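Local atomic coordinates of peptidoglycan glycosyltransferase (Eggerthella lenta, PDB entry 4MNR), a protein that belongs to the penicillin-binding proteins, its transpeptidase domain being a member of the serine beta-lactamase-like superfamily. Residues L172-A177 and F272-P277; A131-D136 and L143-A148. All coordinates share one frame; numbering follows the deposited sequence. Where two conformers were deposited one is given.

Contact 1. Residues L172-A177 and F272-P277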
ATOM      1  N   LEU A 172      -8.911   2.722 -15.858  1.00 15.39           N
ATOM      2  CA  LEU A 172      -7.762   3.616 -15.933  1.00 15.72           C
ATOM      3  C   LEU A 172      -7.300   4.141 -14.581  1.00 19.17           C
ATOM      4  O   LEU A 172      -6.256   4.796 -14.494  1.00 23.04           O
ATOM      5  CB  LEU A 172      -8.055   4.784 -16.874  1.00 17.99           C
ATOM      6  CG  LEU A 172      -7.969   4.470 -18.368  1.00 20.21           C
ATOM      7  CD1 LEU A 172      -8.500   5.637 -19.185  1.00 23.94           C
ATOM      8  CD2 LEU A 172      -6.541   4.132 -18.776  1.00 23.37           C
ATOM      9  N   VAL A 173      -8.060   3.853 -13.531  1.00 17.17           N
ATOM     10  CA  VAL A 173      -7.739   4.375 -12.207  1.00 16.46           C
ATOM     11  C   VAL A 173      -6.505   3.694 -11.633  1.00 17.04           C
ATOM     12  O   VAL A 173      -6.416   2.469 -11.616  1.00 14.57           O
ATOM     13  CB  VAL A 173      -8.923   4.227 -11.233  1.00 19.25           C
ATOM     14  CG1 VAL A 173      -8.521   4.650  -9.821  1.00 19.91           C
ATOM     15  CG2 VAL A 173     -10.122   5.036 -11.719  1.00 20.35           C
ATOM     16  N   ASP A 174      -5.546   4.497 -11.181  1.00 15.17           N
ATOM     17  CA  ASP A 174      -4.375   3.978 -10.468  1.00 17.90           C
ATOM     18  C   ASP A 174      -4.783   3.701  -9.028  1.00 15.55           C
ATOM     19  O   ASP A 174      -4.913   4.616  -8.217  1.00 20.26           O
ATOM     20  CB  ASP A 174      -3.233   5.006 -10.513  1.00 17.35           C
ATOM     21  CG  ASP A 174      -1.958   4.529  -9.808  1.00 21.00           C
ATOM     22  OD1 ASP A 174      -2.023   3.688  -8.890  1.00 20.85           O
ATOM     23  OD2 ASP A 174      -0.868   5.011 -10.184  1.00 25.46           O
ATOM     24  N   ARG A 175      -5.002   2.438  -8.703  1.00 10.58           N
ATOM     25  CA  ARG A 175      -5.440   2.099  -7.359  1.00 10.78           C
ATOM     26  C   ARG A 175      -4.306   1.884  -6.380  1.00 11.36           C
ATOM     27  O   ARG A 175      -4.524   1.919  -5.172  1.00 14.45           O
ATOM     28  CB  ARG A 175      -6.321   0.852  -7.387  1.00 10.65           C
ATOM     29  CG  ARG A 175      -7.716   1.122  -7.961  1.00  9.51           C
ATOM     30  CD  ARG A 175      -8.532  -0.171  -8.028  1.00  9.58           C
ATOM     31  NE  ARG A 175      -9.955   0.124  -8.157  1.00 12.44           N
ATOM     32  CZ  ARG A 175     -10.561   0.433  -9.300  1.00 14.81           C
ATOM     33  NH1 ARG A 175      -9.881   0.459 -10.437  1.00 13.29           N
ATOM     34  NH2 ARG A 175     -11.856   0.715  -9.297  1.00 20.70           N
ATOM     35  N   ALA A 176      -3.107   1.618  -6.885  1.00  9.53           N
ATOM     36  CA  ALA A 176      -1.975   1.302  -6.012  1.00  7.56           C
ATOM     37  C   ALA A 176      -1.328   2.514  -5.363  1.00 11.35           C
ATOM     38  O   ALA A 176      -0.879   2.450  -4.207  1.00 12.97           O
ATOM     39  CB  ALA A 176      -0.920   0.481  -6.779  1.00  8.74           C
ATOM     40  N   ALA A 177      -1.231   3.598  -6.119  1.00 12.85           N
ATOM     41  CA  ALA A 177      -0.616   4.820  -5.624  1.00 12.28           C
ATOM     42  C   ALA A 177      -1.626   5.952  -5.566  1.00 12.78           C
ATOM     43  O   ALA A 177      -1.488   6.859  -4.752  1.00 15.07           O
ATOM     44  CB  ALA A 177       0.546   5.219  -6.506  1.00 15.19           C
ATOM     45  N   PHE A 272       6.571  11.375  -5.074  1.00 18.77           N
ATOM     46  CA  PHE A 272       6.506  10.136  -5.853  1.00 16.21           C
ATOM     47  C   PHE A 272       6.289  10.510  -7.319  1.00 16.01           C
ATOM     48  O   PHE A 272       5.634  11.515  -7.611  1.00 19.86           O
ATOM     49  CB  PHE A 272       5.387   9.218  -5.309  1.00 14.88           C
ATOM     50  CG  PHE A 272       5.534   7.772  -5.707  1.00 14.18           C
ATOM     51  CD1 PHE A 272       6.621   7.021  -5.265  1.00 11.65           C
ATOM     52  CD2 PHE A 272       4.586   7.157  -6.510  1.00 14.18           C
ATOM     53  CE1 PHE A 272       6.767   5.703  -5.634  1.00 13.62           C
ATOM     54  CE2 PHE A 272       4.727   5.834  -6.876  1.00 12.36           C
ATOM     55  CZ  PHE A 272       5.811   5.104  -6.445  1.00 14.23           C
ATOM     56  N   PRO A 273       6.869   9.735  -8.253  1.00 16.27           N
ATOM     57  CA  PRO A 273       6.729  10.113  -9.666  1.00 19.86           C
ATOM     58  C   PRO A 273       5.302   9.968 -10.193  1.00 18.79           C
ATOM     59  O   PRO A 273       4.941  10.639 -11.154  1.00 22.35           O
ATOM     60  CB  PRO A 273       7.681   9.153 -10.392  1.00 18.35           C
ATOM     61  CG  PRO A 273       7.893   8.022  -9.443  1.00 18.31           C
ATOM     62  CD  PRO A 273       7.842   8.643  -8.074  1.00 16.53           C
ATOM     63  N   LEU A 274       4.505   9.111  -9.569  1.00 16.05           N
ATOM     64  CA  LEU A 274       3.108   8.977  -9.949  1.00 15.21           C
ATOM     65  C   LEU A 274       2.264   9.752  -8.949  1.00 15.54           C
ATOM     66  O   LEU A 274       2.643   9.882  -7.787  1.00 18.68           O
ATOM     67  CB  LEU A 274       2.698   7.511  -9.932  1.00 14.71           C
ATOM     68  CG  LEU A 274       3.647   6.541 -10.650  1.00 17.63           C
ATOM     69  CD1 LEU A 274       3.096   5.137 -10.578  1.00 19.57           C
ATOM     70  CD2 LEU A 274       3.894   6.979 -12.093  1.00 20.20           C
ATOM     71  N   TYR A 275       1.127  10.264  -9.400  1.00 13.62           N
ATOM     72  CA  TYR A 275       0.215  10.966  -8.514  1.00 15.88           C
ATOM     73  C   TYR A 275      -0.132  10.097  -7.328  1.00 17.06           C
ATOM     74  O   TYR A 275      -0.567   8.960  -7.496  1.00 14.59           O
ATOM     75  CB  TYR A 275      -1.067  11.333  -9.239  1.00 14.34           C
ATOM     76  CG  TYR A 275      -2.114  11.851  -8.288  1.00 17.26           C
ATOM     77  CD1 TYR A 275      -1.978  13.100  -7.703  1.00 21.29           C
ATOM     78  CD2 TYR A 275      -3.215  11.080  -7.953  1.00 21.62           C
ATOM     79  CE1 TYR A 275      -2.928  13.579  -6.814  1.00 24.00           C
ATOM     80  CE2 TYR A 275      -4.175  11.553  -7.066  1.00 21.29           C
ATOM     81  CZ  TYR A 275      -4.017  12.798  -6.500  1.00 22.66           C
ATOM     82  OH  TYR A 275      -4.962  13.283  -5.620  1.00 28.12           O
ATOM     83  N   THR A 276       0.076  10.636  -6.129  1.00 15.04           N
ATOM     84  CA  THR A 276      -0.268   9.918  -4.909  1.00 14.72           C
ATOM     85  C   THR A 276      -0.915  10.910  -3.950  1.00 16.19           C
ATOM     86  O   THR A 276      -0.268  11.866  -3.509  1.00 19.69           O
ATOM     87  CB  THR A 276       0.986   9.312  -4.239  1.00 19.84           C
ATOM     88  OG1 THR A 276       1.719   8.527  -5.186  1.00 27.54           O
ATOM     89  CG2 THR A 276       0.594   8.428  -3.070  1.00 19.44           C
ATOM     90  N   PRO A 277      -2.203  10.711  -3.638  1.00 15.35           N
ATOM     91  CA  PRO A 277      -2.850  11.642  -2.709  1.00 13.63           C
ATOM     92  C   PRO A 277      -2.275  11.476  -1.305  1.00 15.14           C
ATOM     93  O   PRO A 277      -1.876  10.382  -0.910  1.00 15.02           O
ATOM     94  CB  PRO A 277      -4.320  11.208  -2.740  1.00 15.06           C
ATOM     95  CG  PRO A 277      -4.269   9.742  -3.102  1.00 14.34           C
ATOM     96  CD  PRO A 277      -3.091   9.610  -4.048  1.00 13.95           C
TER
HETATM   97  O   HOH W   1      -1.327   7.771  -9.804  1.00 20.65           O
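A177 presses against T276 where two loops of the transpeptidase domain meet, and no direct hydrogen bond joins the segments. Most of the touching is van der Waals contact around the last residue of 172-177. The methyl CB of A177 lies 3.7 Å from OG1 of T276, while on the F272 side it comes obliquely to the ring, 4.2 Å from CE2. Carbon atoms crowd the carbonyl oxygen of A177: CG2 of T276 approaches to 3.1 Å, CD of P277 to 3.3 Å, and the CA of T276 makes a CA-H...O contact with it. The T276 methyl reaches this oxygen because CG2 stands anti to its own backbone N, which leaves OG1 beside that N. From there the hydroxyl donates to O of L274 at 3.1 Å, arriving from well above the carbonyl plane.

Polar contact across the gap runs through one water, which donates to OD2 of D174 (2.8 Å) and to O of Y275 (2.7 Å). The same carboxylate organises its own loop. With CG anti to the backbone N (chi1 -179°), OD1 accepts the N-H of A177 in an almost straight bond of 2.9 Å, met from above the carboxylate plane; this is an Asx motif. CD1 of L274 also packs against OD2 of D174, the two side chains crossing at about a right angle.

Beyond the pair, R175 forms a salt bridge with E432, and F272 packs on I142 and M145 of strand 142-148. Because one oxygen of D174 holds the turn and the other holds the water, the carboxylate ties the internal shape of 172-177 to its docking on 272-277, a junction otherwise made of apolar and weak CH...O contacts.

Contact 2. Residues A131-D136 and L143-A148; sequences ACVVMD and LAMASA
V134 packs against A144 and L143 of the partner segment, and its side chain can be followed outward from the backbone. Its CB lies 3.9 Å from CB of A144, its hydrogen-bonded antiparallel partner. CG2, set anti to the carbonyl carbon, continues along that methyl at 3.8 Å. The other branch, CG1, stands anti to the backbone N (chi1 179°) and meets CB of L143 at 4.1 Å, the V134 and L143 side chains crossing at about a right angle.

The backbone of V134 explains why it meets two residues. Its N-H goes to O of A144, but its O accepts twice, from N of L143 at 2.8 Å and more loosely from N of A144 at 3.3 Å, both from the same face of the carbonyl plane. This is a classic beta bulge. Further along, C132 and A146 exchange a regular pair of bonds, A146 N to C132 O being nearly straight (169°). Between this pair and V134-A144, V133 and M145, a non-hydrogen-bonded pair, lie side by side, with CG2 of V133 4.0 Å from the selenomethionine CE.

The hairpin forms one border of the five-stranded antiparallel sheet of the transpeptidase domain, strand 425-431 flanking 130-135 on its other side. Helix 115-125 packs against the face bearing C132, A144 and A146, while helix 321-332 touches A131 and V133 on the opposite face.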
ATOM      1  N   ALA A 131      -5.604  -3.439  -5.487  1.00  7.39           N
ATOM      2  CA  ALA A 131      -4.234  -3.055  -5.769  1.00  8.68           C
ATOM      3  C   ALA A 131      -3.261  -3.807  -4.905  1.00  8.85           C
ATOM      4  O   ALA A 131      -3.616  -4.284  -3.820  1.00  9.03           O
ATOM      5  CB  ALA A 131      -4.053  -1.554  -5.544  1.00  8.44           C
ATOM      6  N   CYS A 132      -2.021  -3.887  -5.380  1.00  6.10           N
ATOM      7  CA  CYS A 132      -0.973  -4.581  -4.644  1.00  9.05           C
ATOM      8  C   CYS A 132       0.355  -3.864  -4.826  1.00 11.62           C
ATOM      9  O   CYS A 132       0.708  -3.495  -5.949  1.00 11.39           O
ATOM     10  CB  CYS A 132      -0.880  -6.018  -5.143  1.00 10.11           C
ATOM     11  SG  CYS A 132       0.424  -6.985  -4.336  1.00 12.23           S
ATOM     12  N   VAL A 133       1.081  -3.646  -3.725  1.00  5.57           N
ATOM     13  CA  VAL A 133       2.408  -3.045  -3.779  1.00  7.93           C
ATOM     14  C   VAL A 133       3.385  -3.965  -3.045  1.00  9.52           C
ATOM     15  O   VAL A 133       3.078  -4.445  -1.959  1.00  9.73           O
ATOM     16  CB  VAL A 133       2.422  -1.645  -3.116  1.00 10.20           C
ATOM     17  CG1 VAL A 133       3.860  -1.110  -3.003  1.00 10.72           C
ATOM     18  CG2 VAL A 133       1.530  -0.667  -3.885  1.00 11.22           C
ATOM     19  N   VAL A 134       4.538  -4.239  -3.657  1.00  6.08           N
ATOM     20  CA  VAL A 134       5.577  -5.043  -3.027  1.00  7.46           C
ATOM     21  C   VAL A 134       6.808  -4.158  -2.978  1.00  8.97           C
ATOM     22  O   VAL A 134       7.175  -3.554  -3.981  1.00  9.68           O
ATOM     23  CB  VAL A 134       5.908  -6.300  -3.855  1.00  7.42           C
ATOM     24  CG1 VAL A 134       6.995  -7.101  -3.185  1.00  7.99           C
ATOM     25  CG2 VAL A 134       4.670  -7.175  -4.051  1.00  9.75           C
HETATM   26  N   MSE A 135       7.439  -4.098  -1.812  0.60  6.61           N
HETATM   27  CA  MSE A 135       8.584  -3.221  -1.599  0.60  8.08           C
HETATM   28  C   MSE A 135       9.742  -3.977  -0.979  0.60  9.09           C
HETATM   29  O   MSE A 135       9.554  -4.997  -0.303  0.60  9.20           O
HETATM   30  CB  MSE A 135       8.205  -2.071  -0.659  0.60  9.36           C
HETATM   31  CG  MSE A 135       7.018  -1.254  -1.114  0.60 12.83           C
HETATM   32 SE   MSE A 135       6.859   0.429  -0.151  0.50 16.04          SE
HETATM   33  CE  MSE A 135       8.242   1.365  -1.117  0.60 12.82           C
ATOM     34  N   ASP A 136      10.946  -3.460  -1.205  1.00  9.75           N
ATOM     35  CA  ASP A 136      12.116  -3.896  -0.442  1.00 10.30           C
ATOM     36  C   ASP A 136      12.231  -2.943   0.738  1.00 11.36           C
ATOM     37  O   ASP A 136      12.493  -1.759   0.554  1.00 10.66           O
ATOM     38  CB  ASP A 136      13.385  -3.813  -1.294  1.00 10.82           C
ATOM     39  CG  ASP A 136      14.641  -4.243  -0.529  1.00 16.51           C
ATOM     40  OD1 ASP A 136      14.602  -4.361   0.723  1.00 15.60           O
ATOM     41  OD2 ASP A 136      15.690  -4.463  -1.175  1.00 20.02           O
ATOM     42  N   LEU A 143       9.144  -3.250  -5.944  1.00  8.97           N
ATOM     43  CA  LEU A 143       9.381  -4.461  -6.736  1.00  6.94           C
ATOM     44  C   LEU A 143       8.166  -4.852  -7.578  1.00  7.32           C
ATOM     45  O   LEU A 143       8.309  -5.536  -8.588  1.00  9.69           O
ATOM     46  CB  LEU A 143       9.765  -5.632  -5.818  1.00  8.75           C
ATOM     47  CG  LEU A 143      10.911  -5.366  -4.825  1.00 10.21           C
ATOM     48  CD1 LEU A 143      11.202  -6.602  -3.978  1.00 11.18           C
ATOM     49  CD2 LEU A 143      12.202  -4.934  -5.529  1.00 11.01           C
ATOM     50  N   ALA A 144       6.974  -4.449  -7.136  1.00  7.54           N
ATOM     51  CA  ALA A 144       5.738  -4.636  -7.903  1.00  6.46           C
ATOM     52  C   ALA A 144       4.728  -3.562  -7.505  1.00  7.11           C
ATOM     53  O   ALA A 144       4.665  -3.140  -6.359  1.00  8.47           O
ATOM     54  CB  ALA A 144       5.126  -6.045  -7.667  1.00  9.72           C
HETATM   55  N   MSE A 145       3.941  -3.116  -8.475  1.00  8.27           N
HETATM   56  CA  MSE A 145       2.900  -2.136  -8.222  1.00  8.62           C
HETATM   57  C   MSE A 145       1.818  -2.407  -9.250  1.00  9.67           C
HETATM   58  O   MSE A 145       2.018  -2.172 -10.443  1.00  8.27           O
HETATM   59  CB  MSE A 145       3.453  -0.703  -8.324  1.00  9.28           C
HETATM   60  CG  MSE A 145       2.422   0.372  -8.101  1.00 10.64           C
HETATM   61 SE   MSE A 145       3.269   2.130  -7.914  0.64 14.21          SE
HETATM   62  CE  MSE A 145       3.401   2.137  -5.989  1.00 16.35           C
ATOM     63  N   ALA A 146       0.698  -2.972  -8.792  1.00  7.20           N
ATOM     64  CA  ALA A 146      -0.392  -3.417  -9.682  1.00  8.59           C
ATOM     65  C   ALA A 146      -1.748  -2.868  -9.272  1.00  8.83           C
ATOM     66  O   ALA A 146      -2.056  -2.762  -8.087  1.00  7.79           O
ATOM     67  CB  ALA A 146      -0.473  -4.936  -9.722  1.00 12.34           C
ATOM     68  N   SER A 147      -2.557  -2.526 -10.270  0.60  8.29           N
ATOM     69  CA  SER A 147      -3.941  -2.129 -10.036  0.60  8.59           C
ATOM     70  C   SER A 147      -4.840  -3.004 -10.902  0.60  9.06           C
ATOM     71  O   SER A 147      -4.417  -3.471 -11.963  0.60 11.26           O
ATOM     72  CB  SER A 147      -4.153  -0.660 -10.408  0.60  9.45           C
ATOM     73  OG  SER A 147      -3.244   0.174  -9.715  0.60  8.63           O
ATOM     74  N   ALA A 148      -6.065  -3.236 -10.439  1.00  9.25           N
ATOM     75  CA  ALA A 148      -7.053  -3.996 -11.193  1.00 10.23           C
ATOM     76  C   ALA A 148      -8.409  -3.324 -11.016  1.00 12.42           C
ATOM     77  O   ALA A 148      -8.717  -2.850  -9.937  1.00 10.61           O
ATOM     78  CB  ALA A 148      -7.101  -5.437 -10.693  1.00 12.82           C
TER

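Contact 2 is buried within the central sheet, whereas contact 1 is a partly buried meeting of two loops in the same domain. Their chemistry follows their places: paired backbone amides join the strands of the hairpin, while the loops rely on carbon contacts and a bridging water. The two also touch. S147, in contact 2, turns OG toward the 172-177 loop, where, in the conformer given, it probably accepts from N of A176 and more weakly from N of R175. A176 also packs on M145 and V133, and R175 on A131. The sheet face bearing A131, V133, M145 and S147 is therefore where the 172-177 loop packs, and M145 touches both loops, A176 of one and F272 of the other.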